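Local coordinates for chloride intracellular channel Clic (Drosophila melanogaster, PDB 2YV7), which might insert into membranes and form chloride channels of pH-dependent activity, passing from a soluble globular state, and may influence ethanol sensitivity, at residues F42-F47 / Q219-D224; L182-V187 / Q225-H230. All blocks are in the same frame, centred on the assembly; numbering follows the deposited sequence.

Interaction 1 of 2, residues F42-F47 / Q219-D224; sequences FCQEYF and QSCPAD
Ser220 sits between two side chains of helix 41-55, and its two atoms beyond the backbone serve them in different ways: OG meets the amide of Gln44, while CB lies over the ring of Phe47. The polar half is a hydrogen bond from Gln44 NE2 to Ser220 OG of 3.1 Å, moderately bent, with the hydroxyl tilted somewhat out of the amide plane. Gln44 reaches this far because its chain is fully stretched, with CG anti to the backbone N (chi1 -168°) and no bend at chi2. The Ser220 hydroxyl is turned back toward the carbonyl oxygens of Ala216 and Phe217 on its own helix, to which it also bonds, and its oxygen is left to accept from Gln44. The other end of the amide faces a different neighbour, since Gln44 OE1 lies 3.5 Å from Pro222 CD, the two side chains crossing at about a right angle.

On the apolar half, Ser220 CB stands 3.6 Å from the centroid of the Phe47 ring, nearly along the ring normal, in a CH-pi contact. Phe47 CZ continues past it to lie 3.5 Å from Gln219 O. Leu25 and Ile27 of strand 22-28 also touch this phenylalanine, while Pro180 of helix 173-193 touches Gln44. The contact illustrates how the GST fold joins its two domains: the first helix of the thioredoxin-like domain packs against the all-helical domain, here through residues of 42-47, which lie in the part predicted to become transmembrane after membrane insertion.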
loop_
_atom_site.group_PDB
_atom_site.type_symbol
_atom_site.label_atom_id
_atom_site.label_comp_id
_atom_site.label_asym_id
_atom_site.label_seq_id
_atom_site.Cartn_x
_atom_site.Cartn_y
_atom_site.Cartn_z
ATOM N N PHE A 42 -3.018 -5.045 1.295
ATOM C CA PHE A 42 -2.781 -5.238 2.755
ATOM C C PHE A 42 -1.328 -5.484 3.060
ATOM O O PHE A 42 -0.772 -4.847 3.937
ATOM C CB PHE A 42 -3.652 -6.347 3.300
ATOM C CG PHE A 42 -5.071 -5.984 3.291
ATOM C CD1 PHE A 42 -5.607 -5.184 4.306
ATOM C CD2 PHE A 42 -5.857 -6.338 2.181
ATOM C CE1 PHE A 42 -6.930 -4.777 4.272
ATOM C CE2 PHE A 42 -7.180 -5.926 2.110
ATOM C CZ PHE A 42 -7.730 -5.171 3.144
ATOM N N CYS A 43 -0.681 -6.363 2.295
ATOM C CA CYS A 43 0.766 -6.544 2.464
ATOM C C CYS A 43 1.463 -5.209 2.309
ATOM O O CYS A 43 2.279 -4.857 3.157
ATOM C CB CYS A 43 1.295 -7.548 1.420
ATOM S SG CYS A 43 0.642 -9.226 1.672
ATOM N N GLN A 44 1.147 -4.392 1.275
ATOM C CA GLN A 44 1.929 -3.197 1.108
ATOM C C GLN A 44 1.688 -2.193 2.261
ATOM O O GLN A 44 2.616 -1.529 2.751
ATOM C CB GLN A 44 1.699 -2.564 -0.309
ATOM C CG GLN A 44 2.792 -1.491 -0.507
ATOM C CD GLN A 44 2.714 -0.632 -1.770
ATOM O OE1 GLN A 44 1.915 -0.881 -2.651
ATOM N NE2 GLN A 44 3.603 0.387 -1.847
ATOM N N GLU A 45 0.433 -2.094 2.680
ATOM C CA GLU A 45 0.049 -1.155 3.735
ATOM C C GLU A 45 0.853 -1.489 5.038
ATOM O O GLU A 45 1.438 -0.610 5.648
ATOM C CB GLU A 45 -1.452 -1.227 4.026
ATOM C CG GLU A 45 -1.753 -0.253 5.159
ATOM C CD GLU A 45 -3.228 -0.119 5.527
ATOM O OE1 GLU A 45 -4.067 -0.626 4.812
ATOM O OE2 GLU A 45 -3.558 0.507 6.573
ATOM N N TYR A 46 0.842 -2.741 5.420
ATOM C CA TYR A 46 1.501 -3.160 6.689
ATOM C C TYR A 46 3.031 -3.187 6.537
ATOM O O TYR A 46 3.745 -2.850 7.480
ATOM C CB TYR A 46 0.910 -4.462 7.270
ATOM C CG TYR A 46 -0.596 -4.411 7.437
ATOM C CD1 TYR A 46 -1.238 -3.188 7.701
ATOM C CD2 TYR A 46 -1.402 -5.539 7.208
ATOM C CE1 TYR A 46 -2.631 -3.090 7.787
ATOM C CE2 TYR A 46 -2.786 -5.448 7.317
ATOM C CZ TYR A 46 -3.384 -4.222 7.598
ATOM O OH TYR A 46 -4.779 -4.137 7.658
ATOM N N PHE A 47 3.539 -3.520 5.348
ATOM C CA PHE A 47 4.966 -3.372 5.045
ATOM C C PHE A 47 5.342 -1.912 5.290
ATOM O O PHE A 47 6.308 -1.592 5.942
ATOM C CB PHE A 47 5.155 -3.808 3.569
ATOM C CG PHE A 47 6.594 -3.994 3.093
ATOM C CD1 PHE A 47 7.677 -3.243 3.614
ATOM C CD2 PHE A 47 6.842 -4.870 2.045
ATOM C CE1 PHE A 47 8.997 -3.412 3.104
ATOM C CE2 PHE A 47 8.180 -5.062 1.543
ATOM C CZ PHE A 47 9.239 -4.310 2.070
ATOM N N GLN A 219 10.502 0.878 -1.192
ATOM C CA GLN A 219 10.889 -0.440 -0.737
ATOM C C GLN A 219 9.739 -1.489 -0.771
ATOM O O GLN A 219 9.982 -2.693 -0.920
ATOM C CB GLN A 219 11.486 -0.347 0.675
ATOM C CG GLN A 219 12.781 0.413 0.720
ATOM C CD GLN A 219 13.842 -0.284 -0.112
ATOM O OE1 GLN A 219 14.186 -1.443 0.145
ATOM N NE2 GLN A 219 14.309 0.388 -1.156
ATOM N N SER A 220 8.476 -1.037 -0.637
ATOM C CA SER A 220 7.401 -1.950 -0.517
ATOM C C SER A 220 6.575 -2.050 -1.812
ATOM O O SER A 220 5.684 -2.868 -1.946
ATOM C CB SER A 220 6.492 -1.483 0.638
ATOM O OG SER A 220 5.783 -0.326 0.196
ATOM N N CYS A 221 6.903 -1.202 -2.766
ATOM C CA CYS A 221 6.015 -1.060 -3.957
ATOM C C CYS A 221 6.212 -2.202 -4.887
ATOM O O CYS A 221 7.336 -2.452 -5.290
ATOM C CB CYS A 221 6.296 0.251 -4.652
ATOM S SG CYS A 221 5.084 0.521 -6.002
ATOM N N PRO A 222 5.140 -2.904 -5.270
ATOM C CA PRO A 222 5.427 -3.943 -6.266
ATOM C C PRO A 222 5.706 -3.360 -7.658
ATOM O O PRO A 222 5.257 -2.244 -7.966
ATOM C CB PRO A 222 4.119 -4.715 -6.361
ATOM C CG PRO A 222 3.003 -3.782 -5.854
ATOM C CD PRO A 222 3.697 -2.748 -4.974
ATOM N N ALA A 223 6.419 -4.118 -8.494
ATOM C CA ALA A 223 6.515 -3.748 -9.927
ATOM C C ALA A 223 5.161 -3.659 -10.678
ATOM O O ALA A 223 4.208 -4.419 -10.434
ATOM C CB ALA A 223 7.448 -4.785 -10.633
ATOM N N ASP A 224 5.130 -2.816 -11.707
ATOM C CA ASP A 224 3.953 -2.667 -12.554
ATOM C C ASP A 224 3.440 -3.986 -13.038
ATOM O O ASP A 224 2.267 -4.215 -13.068
ATOM C CB ASP A 224 4.287 -1.831 -13.793
ATOM C CG ASP A 224 4.502 -0.342 -13.466
ATOM O OD1 ASP A 224 4.667 0.073 -12.268
ATOM O OD2 ASP A 224 4.453 0.430 -14.436
#

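Interaction 2 of 2, residues L182-V187 / Q225-H230; sequences LQHIRV and QDIINH
Ile227 projects from helix 224-235 against Gln183, His184 and Val187 of helix 173-193: its CG1 and CG2 share the face of His184, CG2 also meets Val187, and CD1 goes to Gln183. With CG1 turned beside the backbone N and CG2 anti to it (chi1 -70°), the two branches spread over the surface of the facing helix. Ile227 CG2 stands 4.2 Å from the centroid of the His184 ring, over the face and slightly displaced toward the rim, a CH-pi contact. Ile227 CG1 covers the same ring further out, 4.0 Å from His184 CE1. The extended chi2 then carries Ile227 CD1 onward to lie 3.9 Å from Gln183 CG.

These helices both belong to the all-helical domain of the GST fold, and their short segments cross nearly at right angles (-79°), with axes 9.9 Å apart. Such a steep crossing concentrates the contact on a few residues, and no hydrogen bond spans it. Val187 supplies the second apolar point. Val187 CG1, anti to the backbone N (chi1 173°), fits beside both isoleucines, 4.0 Å from Ile227 CG2 and 3.9 Å from Ile228 CG1. Ile228 also leans on Tyr191 and Phe192, one turn further along helix 173-193.

The polar ends find their partners elsewhere. Gln183 bends at chi2, which leaves its aliphatic part to Ile227 while its amide bonds to Tyr212 OH and Thr251 O. His184 NE2 is hydrogen-bonded to Ala39 O, just ahead of helix 41-55, which helps to fix the rotation of the ring whose face Ile227 covers.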
loop_
_atom_site.group_PDB
_atom_site.type_symbol
_atom_site.label_atom_id
_atom_site.label_comp_id
_atom_site.label_asym_id
_atom_site.label_seq_id
_atom_site.Cartn_x
_atom_site.Cartn_y
_atom_site.Cartn_z
ATOM N N LEU A 182 -3.375 4.387 -4.683
ATOM C CA LEU A 182 -3.061 5.329 -5.760
ATOM C C LEU A 182 -2.167 4.680 -6.815
ATOM O O LEU A 182 -2.393 4.804 -8.050
ATOM C CB LEU A 182 -2.382 6.579 -5.167
ATOM C CG LEU A 182 -3.290 7.469 -4.308
ATOM C CD1 LEU A 182 -2.477 8.640 -3.913
ATOM C CD2 LEU A 182 -4.446 8.037 -5.267
ATOM N N GLN A 183 -1.234 3.890 -6.353
ATOM C CA GLN A 183 -0.374 3.174 -7.302
ATOM C C GLN A 183 -1.142 2.114 -8.135
ATOM O O GLN A 183 -0.941 2.096 -9.367
ATOM C CB GLN A 183 0.811 2.536 -6.524
ATOM C CG GLN A 183 1.859 1.954 -7.527
ATOM C CD GLN A 183 2.685 3.046 -8.240
ATOM O OE1 GLN A 183 2.474 4.224 -8.028
ATOM N NE2 GLN A 183 3.676 2.628 -9.083
ATOM N N HIS A 184 -2.080 1.327 -7.567
ATOM C CA HIS A 184 -2.859 0.384 -8.376
ATOM C C HIS A 184 -3.761 1.168 -9.331
ATOM O O HIS A 184 -3.946 0.799 -10.456
ATOM C CB HIS A 184 -3.733 -0.468 -7.454
ATOM C CG HIS A 184 -3.013 -1.607 -6.793
ATOM N ND1 HIS A 184 -1.814 -1.448 -6.109
ATOM C CD2 HIS A 184 -3.389 -2.892 -6.598
ATOM C CE1 HIS A 184 -1.430 -2.634 -5.632
ATOM N NE2 HIS A 184 -2.400 -3.495 -5.848
ATOM N N ILE A 185 -4.326 2.282 -8.852
ATOM C CA ILE A 185 -5.139 3.166 -9.730
ATOM C C ILE A 185 -4.334 3.613 -10.943
ATOM O O ILE A 185 -4.838 3.417 -12.055
ATOM C CB ILE A 185 -5.688 4.372 -8.960
ATOM C CG1 ILE A 185 -6.821 3.923 -8.006
ATOM C CG2 ILE A 185 -6.319 5.397 -9.921
ATOM C CD1 ILE A 185 -7.196 5.084 -6.993
ATOM N N ARG A 186 -3.132 4.130 -10.741
ATOM C CA ARG A 186 -2.287 4.594 -11.839
ATOM C C ARG A 186 -1.968 3.432 -12.748
ATOM O O ARG A 186 -2.211 3.501 -13.962
ATOM C CB ARG A 186 -0.974 5.215 -11.353
ATOM C CG ARG A 186 -1.109 6.529 -10.625
ATOM C CD ARG A 186 0.231 7.222 -10.569
ATOM N NE ARG A 186 0.712 7.635 -11.908
ATOM C CZ ARG A 186 1.918 8.168 -12.112
ATOM N NH1 ARG A 186 2.832 8.318 -11.119
ATOM N NH2 ARG A 186 2.215 8.539 -13.347
ATOM N N VAL A 187 -1.427 2.352 -12.187
ATOM C CA VAL A 187 -0.887 1.270 -13.059
ATOM C C VAL A 187 -1.978 0.456 -13.746
ATOM O O VAL A 187 -1.960 0.277 -14.978
ATOM C CB VAL A 187 0.093 0.383 -12.223
ATOM C CG1 VAL A 187 0.532 -0.822 -13.015
ATOM C CG2 VAL A 187 1.315 1.252 -11.761
ATOM N N GLN A 225 4.356 -4.835 -13.538
ATOM C CA GLN A 225 3.964 -6.112 -14.106
ATOM C C GLN A 225 3.213 -6.988 -13.145
ATOM O O GLN A 225 2.336 -7.746 -13.534
ATOM C CB GLN A 225 5.249 -6.842 -14.606
ATOM C CG GLN A 225 5.973 -6.139 -15.792
ATOM C CD GLN A 225 6.735 -4.861 -15.463
ATOM O OE1 GLN A 225 7.230 -4.656 -14.348
ATOM N NE2 GLN A 225 6.933 -4.016 -16.489
ATOM N N ASP A 226 3.566 -6.912 -11.868
ATOM C CA ASP A 226 2.929 -7.663 -10.829
ATOM C C ASP A 226 1.563 -7.083 -10.473
ATOM O O ASP A 226 0.652 -7.822 -10.223
ATOM C CB ASP A 226 3.894 -7.726 -9.619
ATOM C CG ASP A 226 5.185 -8.521 -9.953
ATOM O OD1 ASP A 226 5.003 -9.637 -10.466
ATOM O OD2 ASP A 226 6.308 -8.002 -9.776
ATOM N N ILE A 227 1.440 -5.755 -10.414
ATOM C CA ILE A 227 0.107 -5.143 -10.224
ATOM C C ILE A 227 -0.817 -5.570 -11.373
ATOM O O ILE A 227 -1.926 -6.097 -11.181
ATOM C CB ILE A 227 0.224 -3.569 -10.124
ATOM C CG1 ILE A 227 0.904 -3.159 -8.819
ATOM C CG2 ILE A 227 -1.218 -2.954 -10.182
ATOM C CD1 ILE A 227 1.452 -1.711 -8.752
ATOM N N ILE A 228 -0.340 -5.398 -12.612
ATOM C CA ILE A 228 -1.125 -5.834 -13.777
ATOM C C ILE A 228 -1.513 -7.326 -13.779
ATOM O O ILE A 228 -2.678 -7.672 -13.986
ATOM C CB ILE A 228 -0.312 -5.520 -15.072
ATOM C CG1 ILE A 228 -0.143 -4.004 -15.152
ATOM C CG2 ILE A 228 -0.973 -6.113 -16.316
ATOM C CD1 ILE A 228 0.756 -3.616 -16.370
ATOM N N ASN A 229 -0.535 -8.199 -13.544
ATOM C CA ASN A 229 -0.793 -9.635 -13.514
ATOM C C ASN A 229 -1.845 -9.967 -12.440
ATOM O O ASN A 229 -2.757 -10.774 -12.674
ATOM C CB ASN A 229 0.518 -10.405 -13.287
ATOM C CG ASN A 229 0.336 -11.919 -13.428
ATOM O OD1 ASN A 229 0.597 -12.691 -12.507
ATOM N ND2 ASN A 229 -0.157 -12.331 -14.571
ATOM N N HIS A 230 -1.724 -9.299 -11.282
ATOM C CA HIS A 230 -2.679 -9.430 -10.183
ATOM C C HIS A 230 -4.099 -9.274 -10.678
ATOM O O HIS A 230 -4.931 -10.170 -10.465
ATOM C CB HIS A 230 -2.297 -8.412 -9.106
ATOM C CG HIS A 230 -3.183 -8.389 -7.901
ATOM N ND1 HIS A 230 -2.892 -9.095 -6.746
ATOM C CD2 HIS A 230 -4.297 -7.665 -7.630
ATOM C CE1 HIS A 230 -3.810 -8.831 -5.830
ATOM N NE2 HIS A 230 -4.671 -7.962 -6.339
#

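How the interactions relate
Interactions 1 and 2 lie 11 Å apart, centre to centre, and are joined through the short connection between helices 215-220 and 224-235. Two residues of that connection touch both contacts: Pro222 CG packs 3.7 Å from Ile227 CG1, and Cys221 SG lies 3.8 Å from Gln183 CG. Asp224, at the start of helix 224-235, brings its OD1 to 3.6 Å from Val187 CG2. Interaction 1 joins the thioredoxin-like and helical domains, whereas interaction 2 joins two helices within the helical domain. The calcium ion, bound by His83, Pro85, Leu95 and Asn97, is about 13 Å from the Phe47 side chain; Phe42 and Tyr46 of 42-47 touch Pro85 and Asn97.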